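Local coordinates for protein excinuclease ABC, subunit A. (Deinococcus radiodurans, PDB 2VF7) that binds DNA and probably helps recognise damage for excision repair, as an ATP-hydrolysing, zinc-containing UvrA protein of the ABC superfamily, at residues Gly55-Tyr65 and Pro83-Ala94; Leu119-Ala127 and Ile136-Pro144. The protein carries 1 engineered substitution. One frame throughout, in Å; residues are numbered along the deposited sequence.

Contact 1 of 2, residues Gly55-Tyr65 and Pro83-Ala94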
ATOM      1  N   GLY A  55      15.167   8.588  12.058  1.00 51.21           N
ATOM      2  CA  GLY A  55      15.122   7.243  12.625  1.00 51.55           C
ATOM      3  C   GLY A  55      14.076   7.077  13.712  1.00 51.81           C
ATOM      4  O   GLY A  55      13.536   5.971  13.921  1.00 51.91           O
ATOM      5  N   THR A  56      13.776   8.185  14.384  1.00 51.53           N
ATOM      6  CA  THR A  56      12.874   8.189  15.535  1.00 51.60           C
ATOM      7  C   THR A  56      11.585   8.966  15.235  1.00 51.50           C
ATOM      8  O   THR A  56      10.497   8.385  15.235  1.00 51.50           O
ATOM      9  CB  THR A  56      13.597   8.748  16.784  1.00 51.40           C
ATOM     10  OG1 THR A  56      14.698   7.894  17.104  1.00 51.89           O
ATOM     11  CG2 THR A  56      12.675   8.806  17.979  1.00 50.66           C
ATOM     12  N   LEU A  57      11.715  10.261  14.951  1.00 51.82           N
ATOM     13  CA  LEU A  57      10.534  11.148  14.827  1.00 52.02           C
ATOM     14  C   LEU A  57       9.706  10.848  13.590  1.00 52.89           C
ATOM     15  O   LEU A  57       8.537  10.473  13.707  1.00 53.21           O
ATOM     16  CB  LEU A  57      10.925  12.634  14.919  1.00 51.02           C
ATOM     17  CG  LEU A  57      11.167  13.188  16.331  1.00 49.78           C
ATOM     18  CD1 LEU A  57      11.949  14.487  16.324  1.00 47.76           C
ATOM     19  CD2 LEU A  57       9.858  13.433  17.029  1.00 48.82           C
ATOM     20  N   TYR A  58      10.307  10.987  12.411  1.00 53.56           N
ATOM     21  CA  TYR A  58       9.618  10.644  11.172  1.00 54.58           C
ATOM     22  C   TYR A  58       9.081   9.213  11.199  1.00 54.77           C
ATOM     23  O   TYR A  58       7.897   8.979  10.942  1.00 55.43           O
ATOM     24  CB  TYR A  58      10.534  10.893   9.951  1.00 55.35           C
ATOM     25  CG  TYR A  58      10.050  10.272   8.661  1.00 56.35           C
ATOM     26  CD1 TYR A  58       8.975  10.821   7.955  1.00 55.96           C
ATOM     27  CD2 TYR A  58      10.678   9.136   8.133  1.00 57.47           C
ATOM     28  CE1 TYR A  58       8.527  10.249   6.769  1.00 55.79           C
ATOM     29  CE2 TYR A  58      10.230   8.545   6.935  1.00 56.22           C
ATOM     30  CZ  TYR A  58       9.151   9.119   6.267  1.00 56.80           C
ATOM     31  OH  TYR A  58       8.700   8.561   5.086  1.00 58.05           O
ATOM     32  N   ALA A  59       9.940   8.264  11.558  1.00 54.96           N
ATOM     33  CA  ALA A  59       9.594   6.845  11.529  1.00 54.84           C
ATOM     34  C   ALA A  59       8.436   6.423  12.447  1.00 55.00           C
ATOM     35  O   ALA A  59       7.582   5.621  12.042  1.00 55.20           O
ATOM     36  CB  ALA A  59      10.822   5.998  11.792  1.00 54.59           C
ATOM     37  N   GLU A  60       8.402   6.928  13.673  1.00 55.09           N
ATOM     38  CA  GLU A  60       7.263   6.651  14.566  1.00 56.03           C
ATOM     39  C   GLU A  60       5.973   7.325  14.057  1.00 56.11           C
ATOM     40  O   GLU A  60       4.918   6.710  14.023  1.00 56.67           O
ATOM     41  CB  GLU A  60       7.607   7.053  16.009  1.00 56.18           C
ATOM     42  CG  GLU A  60       6.517   6.818  17.070  1.00 57.40           C
ATOM     43  CD  GLU A  60       6.302   5.351  17.427  1.00 59.25           C
ATOM     44  OE1 GLU A  60       7.070   4.486  16.945  1.00 58.98           O
ATOM     45  OE2 GLU A  60       5.343   5.065  18.181  1.00 58.61           O
ATOM     46  N   ALA A  61       6.069   8.574  13.624  1.00 56.80           N
ATOM     47  CA  ALA A  61       4.930   9.282  13.028  1.00 57.29           C
ATOM     48  C   ALA A  61       4.297   8.582  11.824  1.00 57.84           C
ATOM     49  O   ALA A  61       3.078   8.650  11.650  1.00 58.40           O
ATOM     50  CB  ALA A  61       5.323  10.698  12.658  1.00 57.15           C
ATOM     51  N   GLN A  62       5.109   7.933  10.986  1.00 58.36           N
ATOM     52  CA  GLN A  62       4.592   7.208   9.805  1.00 58.82           C
ATOM     53  C   GLN A  62       4.026   5.847  10.108  1.00 59.10           C
ATOM     54  O   GLN A  62       2.996   5.475   9.561  1.00 60.02           O
ATOM     55  CB  GLN A  62       5.644   7.065   8.707  1.00 58.68           C
ATOM     56  CG  GLN A  62       5.631   8.213   7.722  1.00 60.17           C
ATOM     57  CD  GLN A  62       5.708   7.770   6.260  1.00 62.44           C
ATOM     58  OE1 GLN A  62       5.265   8.510   5.362  1.00 63.83           O
ATOM     59  NE2 GLN A  62       6.264   6.572   6.011  1.00 60.10           N
ATOM     60  N   ARG A  63       4.717   5.086  10.948  1.00 59.24           N
ATOM     61  CA  ARG A  63       4.194   3.825  11.464  1.00 59.46           C
ATOM     62  C   ARG A  63       2.774   3.963  12.039  1.00 58.99           C
ATOM     63  O   ARG A  63       1.917   3.142  11.759  1.00 59.32           O
ATOM     64  CB  ARG A  63       5.145   3.298  12.543  1.00 59.61           C
ATOM     65  CG  ARG A  63       4.734   1.992  13.196  1.00 61.67           C
ATOM     66  CD  ARG A  63       5.319   1.933  14.592  1.00 64.86           C
ATOM     67  NE  ARG A  63       4.618   0.977  15.436  1.00 69.00           N
ATOM     68  CZ  ARG A  63       3.891   1.298  16.505  1.00 71.36           C
ATOM     69  NH1 ARG A  63       3.763   2.571  16.891  1.00 71.87           N
ATOM     70  NH2 ARG A  63       3.296   0.334  17.202  1.00 72.40           N
ATOM     71  N   ARG A  64       2.548   4.989  12.852  1.00 58.84           N
ATOM     72  CA  ARG A  64       1.265   5.210  13.529  1.00 59.03           C
ATOM     73  C   ARG A  64       0.138   5.488  12.546  1.00 59.16           C
ATOM     74  O   ARG A  64      -0.936   4.887  12.631  1.00 58.59           O
ATOM     75  CB  ARG A  64       1.363   6.390  14.495  1.00 58.50           C
ATOM     76  CG  ARG A  64       2.199   6.119  15.712  1.00 59.35           C
ATOM     77  CD  ARG A  64       2.213   7.319  16.626  1.00 58.95           C
ATOM     78  NE  ARG A  64       2.909   7.010  17.864  1.00 58.76           N
ATOM     79  CZ  ARG A  64       3.231   7.919  18.774  1.00 60.22           C
ATOM     80  NH1 ARG A  64       2.903   9.196  18.580  1.00 59.38           N
ATOM     81  NH2 ARG A  64       3.875   7.555  19.878  1.00 60.85           N
ATOM     82  N   TYR A  65       0.400   6.411  11.625  1.00 59.75           N
ATOM     83  CA  TYR A  65      -0.574   6.783  10.613  1.00 60.49           C
ATOM     84  C   TYR A  65      -0.999   5.584   9.775  1.00 60.52           C
ATOM     85  O   TYR A  65      -2.200   5.286   9.685  1.00 60.92           O
ATOM     86  CB  TYR A  65      -0.073   7.959   9.747  1.00 61.22           C
ATOM     87  CG  TYR A  65      -1.143   8.525   8.834  1.00 62.49           C
ATOM     88  CD1 TYR A  65      -2.156   9.357   9.329  1.00 63.08           C
ATOM     89  CD2 TYR A  65      -1.168   8.195   7.478  1.00 64.05           C
ATOM     90  CE1 TYR A  65      -3.151   9.855   8.488  1.00 61.67           C
ATOM     91  CE2 TYR A  65      -2.163   8.681   6.634  1.00 63.00           C
ATOM     92  CZ  TYR A  65      -3.141   9.511   7.144  1.00 62.41           C
ATOM     93  OH  TYR A  65      -4.100   9.991   6.282  1.00 63.16           O
ATOM     94  N   PRO A  83      10.940   1.989  15.620  1.00 60.68           N
ATOM     95  CA  PRO A  83      11.939   2.791  16.338  1.00 59.70           C
ATOM     96  C   PRO A  83      12.030   2.380  17.812  1.00 58.90           C
ATOM     97  O   PRO A  83      11.032   1.969  18.407  1.00 58.47           O
ATOM     98  CB  PRO A  83      11.409   4.221  16.200  1.00 59.62           C
ATOM     99  CG  PRO A  83      10.459   4.174  15.043  1.00 59.84           C
ATOM    100  CD  PRO A  83       9.836   2.828  15.110  1.00 60.74           C
ATOM    101  N   ASP A  84      13.232   2.458  18.375  1.00 58.04           N
ATOM    102  CA  ASP A  84      13.438   2.150  19.780  1.00 57.33           C
ATOM    103  C   ASP A  84      13.174   3.411  20.581  1.00 56.96           C
ATOM    104  O   ASP A  84      14.010   4.299  20.647  1.00 57.07           O
ATOM    105  CB  ASP A  84      14.854   1.629  20.012  1.00 57.19           C
ATOM    106  CG  ASP A  84      14.981   0.804  21.285  1.00 57.21           C
ATOM    107  OD1 ASP A  84      14.181   1.001  22.227  1.00 57.56           O
ATOM    108  OD2 ASP A  84      15.897  -0.043  21.347  1.00 57.00           O
ATOM    109  N   VAL A  85      11.987   3.495  21.165  1.00 56.70           N
ATOM    110  CA  VAL A  85      11.556   4.700  21.888  1.00 56.70           C
ATOM    111  C   VAL A  85      10.399   4.399  22.872  1.00 56.68           C
ATOM    112  O   VAL A  85       9.449   3.696  22.529  1.00 56.38           O
ATOM    113  CB  VAL A  85      11.232   5.864  20.889  1.00 56.36           C
ATOM    114  CG1 VAL A  85      10.043   5.513  19.989  1.00 56.75           C
ATOM    115  CG2 VAL A  85      11.055   7.198  21.611  1.00 55.69           C
ATOM    116  N   ASP A  86      10.499   4.914  24.099  1.00 57.03           N
ATOM    117  CA  ASP A  86       9.469   4.692  25.124  1.00 57.13           C
ATOM    118  C   ASP A  86       8.129   5.377  24.813  1.00 56.82           C
ATOM    119  O   ASP A  86       7.095   4.729  24.862  1.00 56.83           O
ATOM    120  CB  ASP A  86       9.961   5.125  26.516  1.00 57.04           C
ATOM    121  CG  ASP A  86      10.966   4.168  27.102  1.00 58.32           C
ATOM    122  OD1 ASP A  86      10.918   2.986  26.706  1.00 60.85           O
ATOM    123  OD2 ASP A  86      11.795   4.584  27.958  1.00 57.80           O
ATOM    124  N   ALA A  87       8.162   6.677  24.515  1.00 56.63           N
ATOM    125  CA  ALA A  87       6.951   7.463  24.238  1.00 56.60           C
ATOM    126  C   ALA A  87       7.248   8.721  23.414  1.00 56.50           C
ATOM    127  O   ALA A  87       8.281   9.369  23.610  1.00 56.67           O
ATOM    128  CB  ALA A  87       6.282   7.856  25.542  1.00 56.65           C
ATOM    129  N   ILE A  88       6.351   9.042  22.480  1.00 56.38           N
ATOM    130  CA  ILE A  88       6.321  10.349  21.798  1.00 55.45           C
ATOM    131  C   ILE A  88       4.886  10.872  21.814  1.00 55.21           C
ATOM    132  O   ILE A  88       3.970  10.190  21.344  1.00 55.53           O
ATOM    133  CB  ILE A  88       6.815  10.311  20.321  1.00 55.54           C
ATOM    134  CG1 ILE A  88       8.194   9.660  20.193  1.00 55.55           C
ATOM    135  CG2 ILE A  88       6.872  11.732  19.766  1.00 55.60           C
ATOM    136  CD1 ILE A  88       8.657   9.390  18.745  1.00 54.90           C
ATOM    137  N   ASP A  89       4.705  12.074  22.347  1.00 54.63           N
ATOM    138  CA  ASP A  89       3.405  12.711  22.473  1.00 54.51           C
ATOM    139  C   ASP A  89       3.367  14.019  21.683  1.00 54.14           C
ATOM    140  O   ASP A  89       4.346  14.744  21.644  1.00 53.82           O
ATOM    141  CB  ASP A  89       3.118  13.015  23.948  1.00 54.86           C
ATOM    142  CG  ASP A  89       3.132  11.763  24.834  1.00 57.45           C
ATOM    143  OD1 ASP A  89       2.634  10.683  24.407  1.00 59.96           O
ATOM    144  OD2 ASP A  89       3.637  11.863  25.975  1.00 59.46           O
ATOM    145  N   GLY A  90       2.233  14.322  21.058  1.00 53.92           N
ATOM    146  CA  GLY A  90       2.051  15.590  20.344  1.00 53.60           C
ATOM    147  C   GLY A  90       2.603  15.635  18.936  1.00 53.69           C
ATOM    148  O   GLY A  90       2.930  16.703  18.438  1.00 53.69           O
ATOM    149  N   LEU A  91       2.678  14.474  18.286  1.00 53.85           N
ATOM    150  CA  LEU A  91       3.339  14.329  16.991  1.00 54.23           C
ATOM    151  C   LEU A  91       2.330  14.178  15.849  1.00 54.07           C
ATOM    152  O   LEU A  91       1.642  13.153  15.779  1.00 53.55           O
ATOM    153  CB  LEU A  91       4.231  13.077  17.010  1.00 54.30           C
ATOM    154  CG  LEU A  91       5.647  13.060  16.429  1.00 54.55           C
ATOM    155  CD1 LEU A  91       5.865  11.662  15.860  1.00 55.93           C
ATOM    156  CD2 LEU A  91       5.961  14.130  15.373  1.00 53.52           C
ATOM    157  N   PRO A  92       2.258  15.182  14.935  1.00 54.05           N
ATOM    158  CA  PRO A  92       1.333  15.065  13.787  1.00 53.72           C
ATOM    159  C   PRO A  92       1.840  14.035  12.751  1.00 53.46           C
ATOM    160  O   PRO A  92       2.897  13.451  12.947  1.00 53.44           O
ATOM    161  CB  PRO A  92       1.272  16.494  13.201  1.00 53.26           C
ATOM    162  CG  PRO A  92       2.289  17.318  13.940  1.00 53.57           C
ATOM    163  CD  PRO A  92       3.046  16.434  14.902  1.00 53.95           C
ATOM    164  N   PRO A  93       1.061  13.758  11.684  1.00 53.34           N
ATOM    165  CA  PRO A  93       1.637  12.919  10.619  1.00 52.83           C
ATOM    166  C   PRO A  93       2.841  13.596   9.951  1.00 52.63           C
ATOM    167  O   PRO A  93       3.000  14.808  10.075  1.00 51.72           O
ATOM    168  CB  PRO A  93       0.470  12.754   9.642  1.00 52.93           C
ATOM    169  CG  PRO A  93      -0.759  12.987  10.492  1.00 52.94           C
ATOM    170  CD  PRO A  93      -0.345  14.105  11.404  1.00 52.96           C
ATOM    171  N   ALA A  94       3.685  12.815   9.266  1.00 52.72           N
ATOM    172  CA  ALA A  94       4.940  13.326   8.726  1.00 53.00           C
ATOM    173  C   ALA A  94       5.194  12.941   7.271  1.00 53.98           C
ATOM    174  O   ALA A  94       4.896  11.824   6.862  1.00 54.55           O
ATOM    175  CB  ALA A  94       6.111  12.876   9.604  1.00 52.71           C
TER
HETATM  176  O   HOH W   1      14.832   6.425  19.166  1.00 51.16           O
HETATM  177  O   HOH W   2       7.899   2.444  18.348  1.00 42.67           O
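Arg64 reaches from the helix to the backbone of Ile88 and grips its carbonyl oxygen end-on with two nitrogens. NH2 lies in the carbonyl plane, on a lone pair, 3.0 Å from Ile88 O, while NH1, 3.1 Å from the same oxygen, sits above that plane. A long, extended arginine suits this place, because the acceptor lies in the guanidinium plane, within reach of both terminal N-H groups. Ile88 CD1 packs against the aliphatic part of Glu60, 3.7 Å from its CG. Small residues let the backbones close in: Ala61 CB is pressed to 3.4 Å from Leu91 CD1, a tight contact, and lies 3.8 Å from Ala94 CB. At the start of segment 83-94, the ring of Pro83 lies against the helix, CG 3.7 Å from Ala59 CB.

Glu60 probably helps to hold the arginine in place. Its chain sets out opposite its own backbone N (chi1 -180°) and then bends at chi2, which brings OE2 back to Arg64 NE at 3.1 Å, a salt bridge of weak hydrogen-bond geometry. OE2 also pairs with Arg63, completing a salt-bridge network, while CG lies over one face of the Arg64 guanidinium, toward the rim. OE1 accepts from a water that also donates to Pro83 O. Replacing Arg64 by a leucine would probably leave Ile88 O without its two donors and Glu60 with Arg63 as its remaining mate in the network. Outside the two segments, Ile88 and Leu91 also touch Val16 of strand 15-21, and Tyr65 meets the ring of Tyr65 of the second subunit.

The helix is the one that follows the Walker A P-loop, here packed against strand 87-89 of the three-stranded antiparallel sheet and the connection to strand 94-96, as in the nucleotide-binding domain of an ABC ATPase.

Contact 2 of 2, residues Leu119-Ala127 and Ile136-Pro144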
ATOM      1  N   LEU A 119      -0.854  19.569 -16.297  1.00 55.00           N
ATOM      2  CA  LEU A 119      -1.612  20.796 -16.472  1.00 54.61           C
ATOM      3  C   LEU A 119      -1.480  21.344 -17.889  1.00 55.02           C
ATOM      4  O   LEU A 119      -2.430  21.950 -18.427  1.00 55.11           O
ATOM      5  CB  LEU A 119      -1.214  21.837 -15.425  1.00 54.33           C
ATOM      6  CG  LEU A 119      -1.294  21.480 -13.930  1.00 53.76           C
ATOM      7  CD1 LEU A 119      -0.884  22.679 -13.092  1.00 52.34           C
ATOM      8  CD2 LEU A 119      -2.673  20.955 -13.490  1.00 53.13           C
ATOM      9  N   LEU A 120      -0.320  21.114 -18.505  1.00 55.11           N
ATOM     10  CA  LEU A 120      -0.115  21.537 -19.886  1.00 55.12           C
ATOM     11  C   LEU A 120      -0.613  20.523 -20.924  1.00 55.30           C
ATOM     12  O   LEU A 120      -0.612  20.812 -22.114  1.00 55.49           O
ATOM     13  CB  LEU A 120       1.329  22.013 -20.140  1.00 55.11           C
ATOM     14  CG  LEU A 120       2.565  21.115 -20.268  1.00 55.37           C
ATOM     15  CD1 LEU A 120       2.683  20.489 -21.661  1.00 56.25           C
ATOM     16  CD2 LEU A 120       3.815  21.924 -19.961  1.00 54.78           C
ATOM     17  N   ARG A 121      -1.056  19.349 -20.479  1.00 55.74           N
ATOM     18  CA  ARG A 121      -1.806  18.443 -21.366  1.00 56.27           C
ATOM     19  C   ARG A 121      -3.234  18.955 -21.517  1.00 56.38           C
ATOM     20  O   ARG A 121      -3.838  18.861 -22.597  1.00 56.30           O
ATOM     21  CB  ARG A 121      -1.839  17.006 -20.841  1.00 56.51           C
ATOM     22  CG  ARG A 121      -0.509  16.280 -20.882  1.00 57.37           C
ATOM     23  CD  ARG A 121      -0.650  14.857 -20.357  1.00 58.27           C
ATOM     24  NE  ARG A 121       0.633  14.345 -19.896  1.00 58.64           N
ATOM     25  CZ  ARG A 121       0.866  13.867 -18.679  1.00 59.20           C
ATOM     26  NH1 ARG A 121      -0.113  13.795 -17.782  1.00 58.98           N
ATOM     27  NH2 ARG A 121       2.082  13.440 -18.369  1.00 59.50           N
ATOM     28  N   MET A 122      -3.759  19.495 -20.417  1.00 56.33           N
ATOM     29  CA  MET A 122      -5.073  20.126 -20.390  1.00 56.19           C
ATOM     30  C   MET A 122      -5.064  21.479 -21.093  1.00 55.79           C
ATOM     31  O   MET A 122      -6.107  21.941 -21.552  1.00 55.82           O
ATOM     32  CB  MET A 122      -5.542  20.313 -18.952  1.00 56.31           C
ATOM     33  CG  MET A 122      -5.721  19.042 -18.162  1.00 56.21           C
ATOM     34  SD  MET A 122      -6.016  19.509 -16.457  1.00 57.01           S
ATOM     35  CE  MET A 122      -5.693  17.974 -15.585  1.00 57.05           C
ATOM     36  N   LEU A 123      -3.896  22.118 -21.156  1.00 55.36           N
ATOM     37  CA  LEU A 123      -3.740  23.390 -21.877  1.00 55.18           C
ATOM     38  C   LEU A 123      -3.710  23.187 -23.390  1.00 54.92           C
ATOM     39  O   LEU A 123      -4.199  24.025 -24.142  1.00 55.10           O
ATOM     40  CB  LEU A 123      -2.482  24.134 -21.411  1.00 55.07           C
ATOM     41  CG  LEU A 123      -2.102  25.463 -22.078  1.00 54.91           C
ATOM     42  CD1 LEU A 123      -1.543  26.438 -21.058  1.00 54.71           C
ATOM     43  CD2 LEU A 123      -1.111  25.252 -23.214  1.00 54.44           C
ATOM     44  N   TYR A 124      -3.110  22.084 -23.823  1.00 54.79           N
ATOM     45  CA  TYR A 124      -3.067  21.719 -25.234  1.00 54.62           C
ATOM     46  C   TYR A 124      -4.403  21.128 -25.676  1.00 55.02           C
ATOM     47  O   TYR A 124      -4.799  21.266 -26.838  1.00 54.89           O
ATOM     48  CB  TYR A 124      -1.922  20.735 -25.496  1.00 54.06           C
ATOM     49  CG  TYR A 124      -0.591  21.394 -25.805  1.00 53.20           C
ATOM     50  CD1 TYR A 124       0.200  21.952 -24.786  1.00 52.06           C
ATOM     51  CD2 TYR A 124      -0.117  21.460 -27.116  1.00 52.23           C
ATOM     52  CE1 TYR A 124       1.429  22.561 -25.072  1.00 51.19           C
ATOM     53  CE2 TYR A 124       1.107  22.064 -27.411  1.00 51.83           C
ATOM     54  CZ  TYR A 124       1.872  22.610 -26.388  1.00 52.07           C
ATOM     55  OH  TYR A 124       3.073  23.196 -26.694  1.00 51.95           O
ATOM     56  N   SER A 125      -5.092  20.488 -24.730  1.00 55.57           N
ATOM     57  CA  SER A 125      -6.399  19.873 -24.969  1.00 56.18           C
ATOM     58  C   SER A 125      -7.537  20.889 -25.115  1.00 56.40           C
ATOM     59  O   SER A 125      -8.527  20.613 -25.799  1.00 56.60           O
ATOM     60  CB  SER A 125      -6.730  18.885 -23.844  1.00 56.18           C
ATOM     61  OG  SER A 125      -7.910  18.158 -24.142  1.00 57.16           O
ATOM     62  N   ARG A 126      -7.392  22.054 -24.482  1.00 56.67           N
ATOM     63  CA  ARG A 126      -8.468  23.047 -24.422  1.00 57.18           C
ATOM     64  C   ARG A 126      -8.168  24.389 -25.101  1.00 57.28           C
ATOM     65  O   ARG A 126      -9.094  25.043 -25.593  1.00 57.65           O
ATOM     66  CB  ARG A 126      -8.895  23.298 -22.971  1.00 56.92           C
ATOM     67  CG  ARG A 126      -9.472  22.088 -22.255  1.00 57.59           C
ATOM     68  CD  ARG A 126      -9.622  22.362 -20.757  1.00 57.79           C
ATOM     69  NE  ARG A 126      -9.576  21.138 -19.949  1.00 59.12           N
ATOM     70  CZ  ARG A 126      -9.762  21.092 -18.629  1.00 59.37           C
ATOM     71  NH1 ARG A 126     -10.016  22.198 -17.941  1.00 59.52           N
ATOM     72  NH2 ARG A 126      -9.700  19.931 -17.991  1.00 59.62           N
ATOM     73  N   ALA A 127      -6.898  24.797 -25.133  1.00 57.51           N
ATOM     74  CA  ALA A 127      -6.543  26.153 -25.581  1.00 57.82           C
ATOM     75  C   ALA A 127      -5.422  26.240 -26.632  1.00 58.14           C
ATOM     76  O   ALA A 127      -4.919  27.331 -26.921  1.00 57.91           O
ATOM     77  CB  ALA A 127      -6.214  27.025 -24.373  1.00 57.78           C
ATOM     78  N   ILE A 136     -10.877  17.604 -31.533  1.00 69.07           N
ATOM     79  CA  ILE A 136     -10.342  17.843 -30.171  1.00 69.17           C
ATOM     80  C   ILE A 136      -9.681  16.571 -29.612  1.00 69.28           C
ATOM     81  O   ILE A 136     -10.272  15.484 -29.646  1.00 69.26           O
ATOM     82  CB  ILE A 136     -11.400  18.471 -29.175  1.00 69.17           C
ATOM     83  CG1 ILE A 136     -11.235  20.000 -29.112  1.00 69.09           C
ATOM     84  CG2 ILE A 136     -11.274  17.894 -27.752  1.00 69.10           C
ATOM     85  CD1 ILE A 136     -12.385  20.766 -28.455  1.00 69.24           C
ATOM     86  N   VAL A 137      -8.448  16.724 -29.123  1.00 69.42           N
ATOM     87  CA  VAL A 137      -7.660  15.626 -28.543  1.00 69.42           C
ATOM     88  C   VAL A 137      -7.588  15.780 -27.021  1.00 69.59           C
ATOM     89  O   VAL A 137      -7.212  16.842 -26.519  1.00 69.46           O
ATOM     90  CB  VAL A 137      -6.228  15.583 -29.134  1.00 69.35           C
ATOM     91  CG1 VAL A 137      -5.439  14.426 -28.551  1.00 69.19           C
ATOM     92  CG2 VAL A 137      -6.276  15.476 -30.655  1.00 69.33           C
ATOM     93  N   TYR A 138      -7.949  14.722 -26.296  1.00 69.85           N
ATOM     94  CA  TYR A 138      -8.062  14.783 -24.830  1.00 70.17           C
ATOM     95  C   TYR A 138      -6.726  14.793 -24.081  1.00 70.29           C
ATOM     96  O   TYR A 138      -5.706  14.332 -24.605  1.00 70.38           O
ATOM     97  CB  TYR A 138      -8.970  13.661 -24.310  1.00 70.25           C
ATOM     98  CG  TYR A 138     -10.437  13.983 -24.462  1.00 70.35           C
ATOM     99  CD1 TYR A 138     -11.129  14.650 -23.449  1.00 70.56           C
ATOM    100  CD2 TYR A 138     -11.130  13.644 -25.624  1.00 70.18           C
ATOM    101  CE1 TYR A 138     -12.471  14.961 -23.581  1.00 70.40           C
ATOM    102  CE2 TYR A 138     -12.476  13.950 -25.769  1.00 70.24           C
ATOM    103  CZ  TYR A 138     -13.142  14.608 -24.743  1.00 70.63           C
ATOM    104  OH  TYR A 138     -14.481  14.919 -24.874  1.00 70.53           O
ATOM    105  N   ALA A 139      -6.750  15.321 -22.855  1.00 70.27           N
ATOM    106  CA  ALA A 139      -5.556  15.440 -22.008  1.00 70.23           C
ATOM    107  C   ALA A 139      -4.872  14.096 -21.755  1.00 70.32           C
ATOM    108  O   ALA A 139      -3.680  14.047 -21.438  1.00 70.22           O
ATOM    109  CB  ALA A 139      -5.908  16.112 -20.690  1.00 70.19           C
ATOM    110  N   GLU A 140      -5.642  13.017 -21.900  1.00 70.38           N
ATOM    111  CA  GLU A 140      -5.150  11.647 -21.760  1.00 70.35           C
ATOM    112  C   GLU A 140      -4.306  11.253 -22.977  1.00 70.17           C
ATOM    113  O   GLU A 140      -3.460  10.361 -22.887  1.00 69.99           O
ATOM    114  CB  GLU A 140      -6.325  10.662 -21.618  1.00 70.61           C
ATOM    115  CG  GLU A 140      -7.544  11.174 -20.819  1.00 71.01           C
ATOM    116  CD  GLU A 140      -7.558  10.730 -19.359  1.00 71.55           C
ATOM    117  OE1 GLU A 140      -8.549  11.046 -18.662  1.00 71.02           O
ATOM    118  OE2 GLU A 140      -6.594  10.066 -18.905  1.00 71.68           O
ATOM    119  N   GLY A 141      -4.547  11.925 -24.106  1.00 69.90           N
ATOM    120  CA  GLY A 141      -3.887  11.612 -25.378  1.00 69.48           C
ATOM    121  C   GLY A 141      -2.734  12.516 -25.768  1.00 69.18           C
ATOM    122  O   GLY A 141      -2.341  12.558 -26.936  1.00 69.28           O
ATOM    123  N   PHE A 142      -2.209  13.250 -24.790  1.00 68.83           N
ATOM    124  CA  PHE A 142      -0.973  14.019 -24.934  1.00 68.48           C
ATOM    125  C   PHE A 142       0.143  13.393 -24.077  1.00 68.37           C
ATOM    126  O   PHE A 142       1.158  14.033 -23.792  1.00 68.12           O
ATOM    127  CB  PHE A 142      -1.208  15.483 -24.538  1.00 68.39           C
ATOM    128  CG  PHE A 142      -1.923  16.289 -25.583  1.00 68.10           C
ATOM    129  CD1 PHE A 142      -3.312  16.346 -25.608  1.00 68.20           C
ATOM    130  CD2 PHE A 142      -1.207  16.999 -26.542  1.00 67.92           C
ATOM    131  CE1 PHE A 142      -3.972  17.090 -26.576  1.00 67.92           C
ATOM    132  CE2 PHE A 142      -1.858  17.744 -27.518  1.00 67.59           C
ATOM    133  CZ  PHE A 142      -3.244  17.789 -27.534  1.00 68.01           C
ATOM    134  N   SER A 143      -0.066  12.138 -23.677  1.00 68.31           N
ATOM    135  CA  SER A 143       0.880  11.389 -22.853  1.00 68.32           C
ATOM    136  C   SER A 143       1.290  10.095 -23.552  1.00 68.36           C
ATOM    137  O   SER A 143       0.438   9.368 -24.052  1.00 68.49           O
ATOM    138  CB  SER A 143       0.265  11.074 -21.488  1.00 68.21           C
ATOM    139  OG  SER A 143       1.200  10.434 -20.638  1.00 68.45           O
ATOM    140  N   PRO A 144       2.602   9.807 -23.601  1.00 68.44           N
ATOM    141  CA  PRO A 144       3.115   8.569 -24.202  1.00 68.56           C
ATOM    142  C   PRO A 144       2.806   7.287 -23.418  1.00 68.65           C
ATOM    143  O   PRO A 144       3.066   6.192 -23.915  1.00 68.83           O
ATOM    144  CB  PRO A 144       4.635   8.802 -24.241  1.00 68.47           C
ATOM    145  CG  PRO A 144       4.812  10.288 -24.025  1.00 68.61           C
ATOM    146  CD  PRO A 144       3.695  10.669 -23.122  1.00 68.45           C
TER
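The C-terminal part of helix 116-127 packs against the irregular loop that leads toward strand 159-162, and Ser125 makes the polar link between them. A chi1 of -173° places its OG beside the carbonyl carbon, where it donates to Val137 O at 2.8 Å; a short hydroxyl side chain suits a spot where helix and loop come this close. Phe142 is the apolar counterpart. One face of its ring receives Tyr124 CB in a CH-pi contact, 3.9 Å from the centroid, whereas the two aromatic rings themselves meet obliquely with planes at 52°. Arg121 contributes mainly its aliphatic chain: CG lies 3.8 Å from Phe142 CB, CD passes 3.3 Å from Ala139 O, and Ser143 CB lies over one face of the guanidinium, near NE. Ala139, with only a methyl group, fits close to the helix, its CB 3.9 Å from Met122 CG.

The phenol of Tyr124 leads away from the loop, its OH hydrogen-bonded to Leu307 O. Both Tyr124 and Phe142 touch Ile309 of helix 309-314, so that helix shares their apolar patch, while Met122 and Leu123 join helix 116-127 to helix 345-365.

In the fold
The two contacts follow one another along the chain, contact 1 closing before contact 2 opens, and they do not touch: their centres are 42 Å apart and their nearest atoms about 23 Å. Contact 1 belongs to the nucleotide-binding core: Gly55 lies about 7 Å from a bound ADP and about 5 Å from the side chains of the ADP-binding residues His24 and Ser51. The centre of contact 2 is about 32 Å from the centre of the chain, that of contact 1 about 26 Å. From the side chain of Ser143 it is about 14 Å to a zinc ion and about 11 Å to the side chain of its ligand Cys151. Contact 1 also reaches the second subunit, whereas contact 2 is touched by no other chain.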